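Local coordinates for benzyl alcohol dehydrogenase (Acinetobacter calcoaceticus, PDB 1F8F), which oxidises benzyl alcohol and probably related aryl alcohols to the corresponding aldehydes with NAD as cofactor and zinc at its catalytic centre, at residues A[9-14]-A[60-65]; A[32-37]-A[69-74]. One frame throughout, in Å; residues are numbered along the deposited sequence.

Interaction 1. Residues A[9-14]-A[60-65]; sequences AAVTPC and PAVLGH. With ZN (zinc ion), chain B.
Pro60, which follows a cis peptide bond, lays its CA against the carbonyl of Thr12, 3.6 Å from Thr12 O, while its ring approaches Val11 CG1 through CB. Next comes Ala61, which makes the one direct backbone bond of the contact: Thr12 N donates to Ala61 O over 2.9 Å, almost straight at the hydrogen (174°). Thr12 and Ala61 form an isolated antiparallel bridge. Val62 turns its isopropyl group to the small Ala9, whose CB lies 3.9 Å from Val62 CG2; the same CG2 more loosely meets Val11 CG2. At Leu63 the joining is done by water. One molecule donates to Ala10 O at 2.9 Å, accepts from Leu63 N at 3.0 Å and also bonds Thr12 OG1, bridging Ala10 O and Leu63 N, which stand 4.4 Å apart, too far for a direct bond. Thr12 OG1 stands beside its own backbone N (chi1 -67°), which brings it to that water and within 3.5 Å of Leu63 CD1, the two side chains crossing at about a right angle. Gly64, with a positive phi that suits glycine, leads to His65, whose NE2 binds the zinc at 2.2 Å together with Cys44 and Cys173. The loop 60-65 thus runs from residues 9-13 straight to the zinc ligand. Helix 45-51 lies against Thr12 through Arg51 and receives Gly64 N on Asp47, while strand 20-26 pairs with strand 5-11 and touches Val62 through Leu24.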
loop_
_atom_site.group_PDB
_atom_site.type_symbol
_atom_site.label_atom_id
_atom_site.label_comp_id
_atom_site.label_asym_id
_atom_site.label_seq_id
_atom_site.Cartn_x
_atom_site.Cartn_y
_atom_site.Cartn_z
ATOM N N ALA A 9 32.687 26.854 -20.776
ATOM C CA ALA A 9 31.360 26.238 -20.707
ATOM C C ALA A 9 30.638 26.437 -22.019
ATOM O O ALA A 9 30.826 27.503 -22.570
ATOM C CB ALA A 9 30.488 26.839 -19.607
ATOM N N ALA A 10 29.774 25.553 -22.428
ATOM C CA ALA A 10 28.996 25.695 -23.634
ATOM C C ALA A 10 27.767 26.562 -23.394
ATOM O O ALA A 10 26.861 26.154 -22.647
ATOM C CB ALA A 10 28.564 24.304 -24.116
ATOM N N VAL A 11 27.599 27.678 -24.091
ATOM C CA VAL A 11 26.474 28.580 -23.946
ATOM C C VAL A 11 25.425 28.463 -25.035
ATOM O O VAL A 11 25.755 28.309 -26.222
ATOM C CB VAL A 11 27.041 30.021 -23.938
ATOM C CG1 VAL A 11 25.898 31.030 -24.045
ATOM C CG2 VAL A 11 27.924 30.316 -22.734
ATOM N N THR A 12 24.136 28.532 -24.699
ATOM C CA THR A 12 23.073 28.521 -25.680
ATOM C C THR A 12 22.561 29.953 -25.812
ATOM O O THR A 12 21.714 30.362 -25.032
ATOM C CB THR A 12 21.947 27.583 -25.244
ATOM O OG1 THR A 12 22.353 26.209 -25.243
ATOM C CG2 THR A 12 20.776 27.699 -26.193
ATOM N N PRO A 13 23.066 30.745 -26.757
ATOM C CA PRO A 13 22.756 32.156 -26.885
ATOM C C PRO A 13 21.366 32.553 -27.274
ATOM O O PRO A 13 21.044 33.666 -26.854
ATOM C CB PRO A 13 23.794 32.713 -27.867
ATOM C CG PRO A 13 24.908 31.731 -27.725
ATOM C CD PRO A 13 24.154 30.396 -27.711
ATOM N N CYS A 14 20.543 31.824 -28.004
ATOM C CA CYS A 14 19.204 32.311 -28.314
ATOM C C CYS A 14 18.315 31.184 -28.812
ATOM O O CYS A 14 18.767 30.048 -28.993
ATOM C CB CYS A 14 19.206 33.433 -29.355
ATOM S SG CYS A 14 19.833 33.042 -31.018
ATOM N N PRO A 60 20.425 34.226 -22.815
ATOM C CA PRO A 60 21.364 33.129 -22.736
ATOM C C PRO A 60 21.683 32.352 -21.469
ATOM O O PRO A 60 21.679 32.902 -20.368
ATOM C CB PRO A 60 22.684 33.859 -23.119
ATOM C CG PRO A 60 22.491 35.217 -22.498
ATOM C CD PRO A 60 21.088 35.564 -22.927
ATOM N N ALA A 61 22.149 31.093 -21.605
ATOM C CA ALA A 61 22.502 30.235 -20.478
ATOM C C ALA A 61 23.321 28.967 -20.759
ATOM O O ALA A 61 23.438 28.523 -21.899
ATOM C CB ALA A 61 21.173 29.721 -19.909
ATOM N N VAL A 62 23.897 28.389 -19.699
ATOM C CA VAL A 62 24.614 27.124 -19.726
ATOM C C VAL A 62 23.705 25.948 -19.305
ATOM O O VAL A 62 23.313 25.908 -18.145
ATOM C CB VAL A 62 25.843 27.093 -18.804
ATOM C CG1 VAL A 62 26.528 25.734 -18.832
ATOM C CG2 VAL A 62 26.870 28.187 -19.125
ATOM N N LEU A 63 23.357 25.048 -20.207
ATOM C CA LEU A 63 22.527 23.887 -19.946
ATOM C C LEU A 63 23.281 22.647 -19.487
ATOM O O LEU A 63 24.304 22.794 -18.873
ATOM C CB LEU A 63 21.626 23.606 -21.158
ATOM C CG LEU A 63 20.981 24.881 -21.719
ATOM C CD1 LEU A 63 20.195 24.563 -22.980
ATOM C CD2 LEU A 63 20.071 25.544 -20.665
ATOM N N GLY A 64 22.879 21.413 -19.821
ATOM C CA GLY A 64 23.550 20.212 -19.310
ATOM C C GLY A 64 22.900 19.892 -17.952
ATOM O O GLY A 64 22.763 20.765 -17.102
ATOM N N HIS A 65 22.417 18.665 -17.765
ATOM C CA HIS A 65 21.739 18.353 -16.518
ATOM C C HIS A 65 22.006 16.892 -16.151
ATOM O O HIS A 65 21.243 16.309 -15.396
ATOM C CB HIS A 65 20.268 18.707 -16.526
ATOM C CG HIS A 65 19.379 17.920 -17.425
ATOM N ND1 HIS A 65 19.303 18.214 -18.777
ATOM C CD2 HIS A 65 18.517 16.911 -17.186
ATOM C CE1 HIS A 65 18.432 17.394 -19.363
ATOM N NE2 HIS A 65 17.945 16.579 -18.419
HETATM ZN ZN ZN B . 16.471 14.915 -18.626
HETATM O O HOH W 1 24.159 25.082 -23.143
#

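Interaction 2. Residues A[32-37]-A[69-74]; sequences DEVLVK and GIIEAI
Leu35 faces both Glu72 and Ala73, a classic beta bulge in the antiparallel pairing of strands 33-42 and 66-74 within the GroES-like domain. Leu35 N gives a 2.7 Å bond to Ala73 O, and Leu35 O takes Glu72 N at 3.1 Å, with only a weak second bond from Ala73 N. Beyond the bulge the register has shifted by one, and Lys37 and Ile70 bond in both directions. Leu35 holds CG anti to its backbone nitrogen (chi1 -168°), setting CD2 3.6 Å from Glu72 CG as the two side chains run side by side. On the face opposite Leu35, Val34 CG1 packs on Ile71 CG1 at 4.0 Å, and Val36 lies over the backbone of Gly69 and Ile70. Further out, strand 148-152 pairs with the other edge of 33-37 through Val34 and Val36, and Val87 of strand 86-89 bonds Gly69 and touches Val36 and Ile71. The Glu72 chain bends at chi2 (82°), and its carboxylate makes a weak hydrogen bond from OE1 to Tyr148 OH and a long, weak ion pair from OE2 to Lys5. Lys37 runs alongside Ile70, its CE 3.9 Å from Ile70 CD1.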
loop_
_atom_site.group_PDB
_atom_site.type_symbol
_atom_site.label_atom_id
_atom_site.label_comp_id
_atom_site.label_asym_id
_atom_site.label_seq_id
_atom_site.Cartn_x
_atom_site.Cartn_y
_atom_site.Cartn_z
ATOM N N ASP A 32 25.698 25.116 2.091
ATOM C CA ASP A 32 25.744 23.682 1.794
ATOM C C ASP A 32 25.956 23.353 0.313
ATOM O O ASP A 32 25.817 22.196 -0.189
ATOM C CB ASP A 32 24.569 23.027 2.482
ATOM C CG ASP A 32 23.201 23.153 1.853
ATOM O OD1 ASP A 32 22.977 23.955 0.942
ATOM O OD2 ASP A 32 22.294 22.369 2.261
ATOM N N GLU A 33 26.477 24.337 -0.431
ATOM C CA GLU A 33 26.860 24.204 -1.824
ATOM C C GLU A 33 28.124 23.368 -2.041
ATOM O O GLU A 33 28.869 23.154 -1.097
ATOM C CB GLU A 33 27.113 25.557 -2.479
ATOM C CG GLU A 33 25.975 26.536 -2.295
ATOM C CD GLU A 33 26.367 27.902 -2.836
ATOM O OE1 GLU A 33 27.578 28.200 -2.749
ATOM O OE2 GLU A 33 25.487 28.639 -3.320
ATOM N N VAL A 34 28.273 22.804 -3.240
ATOM C CA VAL A 34 29.407 21.962 -3.609
ATOM C C VAL A 34 30.082 22.353 -4.935
ATOM O O VAL A 34 29.336 22.644 -5.867
ATOM C CB VAL A 34 29.041 20.496 -3.822
ATOM C CG1 VAL A 34 30.185 19.595 -3.389
ATOM C CG2 VAL A 34 27.752 20.089 -3.151
ATOM N N LEU A 35 31.423 22.417 -5.028
ATOM C CA LEU A 35 32.156 22.779 -6.235
ATOM C C LEU A 35 32.661 21.504 -6.912
ATOM O O LEU A 35 33.441 20.784 -6.264
ATOM C CB LEU A 35 33.458 23.579 -6.031
ATOM C CG LEU A 35 34.011 24.179 -7.343
ATOM C CD1 LEU A 35 33.009 25.129 -7.977
ATOM C CD2 LEU A 35 35.328 24.879 -7.068
ATOM N N VAL A 36 32.170 21.242 -8.129
ATOM C CA VAL A 36 32.516 19.932 -8.716
ATOM C C VAL A 36 33.417 20.005 -9.946
ATOM O O VAL A 36 33.083 20.779 -10.851
ATOM C CB VAL A 36 31.202 19.231 -9.186
ATOM C CG1 VAL A 36 31.464 17.870 -9.801
ATOM C CG2 VAL A 36 30.259 19.008 -8.003
ATOM N N LYS A 37 34.408 19.144 -10.061
ATOM C CA LYS A 37 35.217 19.184 -11.322
ATOM C C LYS A 37 34.530 18.177 -12.276
ATOM O O LYS A 37 34.560 16.993 -11.939
ATOM C CB LYS A 37 36.688 18.862 -11.107
ATOM C CG LYS A 37 37.415 18.296 -12.309
ATOM C CD LYS A 37 38.897 18.190 -12.333
ATOM C CE LYS A 37 39.489 16.810 -12.175
ATOM N NZ LYS A 37 40.676 16.625 -13.110
ATOM N N GLY A 69 31.402 13.977 -11.880
ATOM C CA GLY A 69 32.679 14.626 -11.655
ATOM C C GLY A 69 33.287 14.245 -10.298
ATOM O O GLY A 69 33.030 13.206 -9.714
ATOM N N ILE A 70 34.184 15.090 -9.821
ATOM C CA ILE A 70 34.977 14.928 -8.602
ATOM C C ILE A 70 34.860 16.193 -7.748
ATOM O O ILE A 70 34.941 17.335 -8.219
ATOM C CB ILE A 70 36.487 14.773 -8.926
ATOM C CG1 ILE A 70 36.737 13.652 -9.948
ATOM C CG2 ILE A 70 37.353 14.471 -7.710
ATOM C CD1 ILE A 70 38.147 13.581 -10.475
ATOM N N ILE A 71 34.600 15.978 -6.468
ATOM C CA ILE A 71 34.513 17.167 -5.596
ATOM C C ILE A 71 35.891 17.794 -5.382
ATOM O O ILE A 71 36.798 17.177 -4.878
ATOM C CB ILE A 71 33.853 16.859 -4.260
ATOM C CG1 ILE A 71 32.372 16.454 -4.447
ATOM C CG2 ILE A 71 33.920 18.108 -3.377
ATOM C CD1 ILE A 71 31.771 15.818 -3.223
ATOM N N GLU A 72 35.970 19.068 -5.604
ATOM C CA GLU A 72 37.004 20.045 -5.584
ATOM C C GLU A 72 36.932 21.048 -4.429
ATOM O O GLU A 72 37.890 21.789 -4.166
ATOM C CB GLU A 72 36.797 20.884 -6.874
ATOM C CG GLU A 72 37.645 22.088 -7.087
ATOM C CD GLU A 72 39.042 21.935 -7.649
ATOM O OE1 GLU A 72 39.467 20.914 -8.237
ATOM O OE2 GLU A 72 39.766 22.942 -7.497
ATOM N N ALA A 73 35.764 21.193 -3.837
ATOM C CA ALA A 73 35.514 22.095 -2.732
ATOM C C ALA A 73 34.065 21.973 -2.212
ATOM O O ALA A 73 33.133 21.893 -3.009
ATOM C CB ALA A 73 35.825 23.536 -3.121
ATOM N N ILE A 74 33.928 21.917 -0.890
ATOM C CA ILE A 74 32.647 21.816 -0.216
ATOM C C ILE A 74 32.365 23.086 0.571
ATOM O O ILE A 74 33.338 23.725 0.929
ATOM C CB ILE A 74 32.605 20.675 0.818
ATOM C CG1 ILE A 74 33.783 20.811 1.783
ATOM C CG2 ILE A 74 32.578 19.330 0.123
ATOM C CD1 ILE A 74 33.808 19.719 2.832
#

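How the interactions relate
Along the chain the segments alternate: 9-14, 32-37, 60-65, then 69-74, so the two contacts cross along the chain rather than nest. Their centres lie about 20 Å apart, and apart from adjoining in sequence they do not touch. Interaction 2 belongs to the mixed sheet, which also takes in strands 343-347 and 365-369 near the C-terminus, whereas interaction 1 joins strand 5-11 of a separate two-stranded sheet to the loop after helix 45-51. The loop 60-65 and strand 66-74 are consecutive in sequence, so the chain passes the zinc ligand His65 just as it enters the strand that pairs in interaction 2. One short run therefore links the metal site with that sheet.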